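Local atomic coordinates of telomere length regulator taz1 (Schizosaccharomyces pombe, PDB entry 4ZMI), a protein that binds double-stranded telomeric DNA and regulates telomere length and function, the chain here being its helical domain. Residues A212-P215 / A216-A220. Numbering follows the deposited sequence.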
ATOM      1  N   ALA A 212      15.625   0.940   8.632  1.00 61.60           N
ATOM      2  CA  ALA A 212      15.076   1.441   9.891  1.00 63.04           C
ATOM      3  C   ALA A 212      14.627   0.308  10.792  1.00 68.17           C
ATOM      4  O   ALA A 212      14.416  -0.811  10.335  1.00 70.78           O
ATOM      5  CB  ALA A 212      13.960   2.405   9.661  1.00 51.26           C
ATOM      6  N   SER A 213      14.511   0.603  12.081  1.00 69.03           N
ATOM      7  CA  SER A 213      13.980  -0.360  13.019  1.00 72.13           C
ATOM      8  C   SER A 213      12.512  -0.591  12.691  1.00 75.33           C
ATOM      9  O   SER A 213      11.809   0.326  12.242  1.00 71.53           O
ATOM     10  CB  SER A 213      14.080   0.184  14.428  1.00 75.95           C
ATOM     11  OG  SER A 213      13.432   1.437  14.486  1.00 81.88           O
ATOM     12  N   PHE A 214      12.059  -1.819  12.925  1.00 80.36           N
ATOM     13  CA  PHE A 214      10.679  -2.190  12.659  1.00 74.93           C
ATOM     14  C   PHE A 214       9.647  -1.301  13.362  1.00 76.67           C
ATOM     15  O   PHE A 214       8.729  -0.811  12.713  1.00 75.88           O
ATOM     16  CB  PHE A 214      10.426  -3.676  12.934  1.00 69.83           C
ATOM     17  CG  PHE A 214       9.143  -4.178  12.326  1.00 71.33           C
ATOM     18  CD1 PHE A 214       9.008  -4.262  10.954  1.00 70.44           C
ATOM     19  CD2 PHE A 214       8.072  -4.534  13.118  1.00 72.33           C
ATOM     20  CE1 PHE A 214       7.835  -4.705  10.380  1.00 72.78           C
ATOM     21  CE2 PHE A 214       6.901  -4.987  12.551  1.00 73.59           C
ATOM     22  CZ  PHE A 214       6.783  -5.074  11.179  1.00 73.89           C
ATOM     23  N   PRO A 215       9.788  -1.077  14.682  1.00 80.43           N
ATOM     24  CA  PRO A 215       8.765  -0.255  15.340  1.00 82.22           C
ATOM     25  C   PRO A 215       8.735   1.158  14.786  1.00 80.66           C
ATOM     26  O   PRO A 215       7.726   1.856  14.889  1.00 80.58           O
ATOM     27  CB  PRO A 215       9.239  -0.218  16.788  1.00 78.83           C
ATOM     28  CG  PRO A 215      10.692  -0.475  16.700  1.00 82.86           C
ATOM     29  CD  PRO A 215      10.808  -1.512  15.645  1.00 86.09           C
ATOM     30  N   ALA A 216       9.847   1.579  14.209  1.00 72.21           N
ATOM     31  CA  ALA A 216       9.894   2.887  13.598  1.00 76.14           C
ATOM     32  C   ALA A 216       9.285   2.802  12.203  1.00 79.15           C
ATOM     33  O   ALA A 216       8.593   3.718  11.753  1.00 78.50           O
ATOM     34  CB  ALA A 216      11.323   3.396  13.538  1.00 66.57           C
ATOM     35  N   PHE A 217       9.562   1.698  11.518  1.00 76.01           N
ATOM     36  CA  PHE A 217       8.955   1.439  10.221  1.00 61.96           C
ATOM     37  C   PHE A 217       7.445   1.441  10.388  1.00 63.90           C
ATOM     38  O   PHE A 217       6.731   2.198   9.719  1.00 61.05           O
ATOM     39  CB  PHE A 217       9.449   0.105   9.669  1.00 54.04           C
ATOM     40  CG  PHE A 217       8.792  -0.303   8.375  1.00 59.54           C
ATOM     41  CD1 PHE A 217       8.721   0.577   7.315  1.00 56.07           C
ATOM     42  CD2 PHE A 217       8.268  -1.576   8.212  1.00 54.40           C
ATOM     43  CE1 PHE A 217       8.122   0.204   6.122  1.00 55.30           C
ATOM     44  CE2 PHE A 217       7.676  -1.948   7.011  1.00 53.75           C
ATOM     45  CZ  PHE A 217       7.612  -1.054   5.972  1.00 54.77           C
ATOM     46  N   VAL A 218       6.974   0.626  11.325  1.00 61.83           N
ATOM     47  CA  VAL A 218       5.551   0.486  11.575  1.00 63.56           C
ATOM     48  C   VAL A 218       4.928   1.827  11.881  1.00 70.38           C
ATOM     49  O   VAL A 218       3.931   2.214  11.273  1.00 71.74           O
ATOM     50  CB  VAL A 218       5.273  -0.476  12.722  1.00 67.64           C
ATOM     51  CG1 VAL A 218       3.799  -0.454  13.094  1.00 68.92           C
ATOM     52  CG2 VAL A 218       5.703  -1.879  12.336  1.00 62.33           C
ATOM     53  N   ASN A 219       5.530   2.561  12.803  1.00 70.76           N
ATOM     54  CA  ASN A 219       5.001   3.878  13.126  1.00 71.06           C
ATOM     55  C   ASN A 219       4.983   4.823  11.923  1.00 64.63           C
ATOM     56  O   ASN A 219       4.055   5.604  11.763  1.00 70.88           O
ATOM     57  CB  ASN A 219       5.696   4.489  14.352  1.00 77.61           C
ATOM     58  CG  ASN A 219       5.074   4.012  15.666  1.00 93.38           C
ATOM     59  OD1 ASN A 219       3.847   3.872  15.776  1.00 93.70           O
ATOM     60  ND2 ASN A 219       5.919   3.748  16.663  1.00 99.01           N
ATOM     61  N   ALA A 220       5.975   4.738  11.049  1.00 63.95           N
ATOM     62  CA  ALA A 220       5.941   5.576   9.853  1.00 64.28           C
ATOM     63  C   ALA A 220       4.818   5.100   8.903  1.00 69.67           C
ATOM     64  O   ALA A 220       4.150   5.915   8.257  1.00 69.99           O
ATOM     65  CB  ALA A 220       7.305   5.603   9.155  1.00 57.24           C
TER
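With chi1 at -164°, the ring of Phe-214 swings away from its own backbone N and lies beside Val-218, one turn further along. Val-218 has CG1, not CG2, opposite its backbone N, which turns CG2 back toward the start of the helix and over one face of that ring. This CH-pi contact places CG2 3.6 Å from the ring centroid and nearest, among the ring atoms, to Phe-214 CE2 at 3.3 Å; a beta-branched valine suits the place because one methyl can meet the ring while the side chain also packs on Phe-33 of helix 5-35 and on Leu-110. Phe-217 adds a second aromatic group: CE1 of Phe-214 comes 3.8 Å from CD2 of Phe-217, near the plane of the latter ring and at its edge. These residues form the N-terminus of helix 214-229, in the helical domain of Taz1, which sequence places in the TRF family. Ser-213, a residue type common at such starts, holds the N-cap position; its O accepts Phe-217 N at 2.7 Å and, weakly, Ala-216 N. Val-218 N donates to Phe-214 O at 2.7 Å in an almost straight bond (177°), the usual i to i+4 helical link. Pro-215 fits the first turn, where a residue without an N-H costs no helical bond, and its O still takes the N-H of Asn-219. Phe-214 and Phe-217 both pack on Arg-151 of helix 137-154, while Phe-214 also reaches Phe-46. Replacing Phe-214 by an alanine would probably take the aromatic face from Val-218 CG2 and open a gap against Arg-151 and Phe-46.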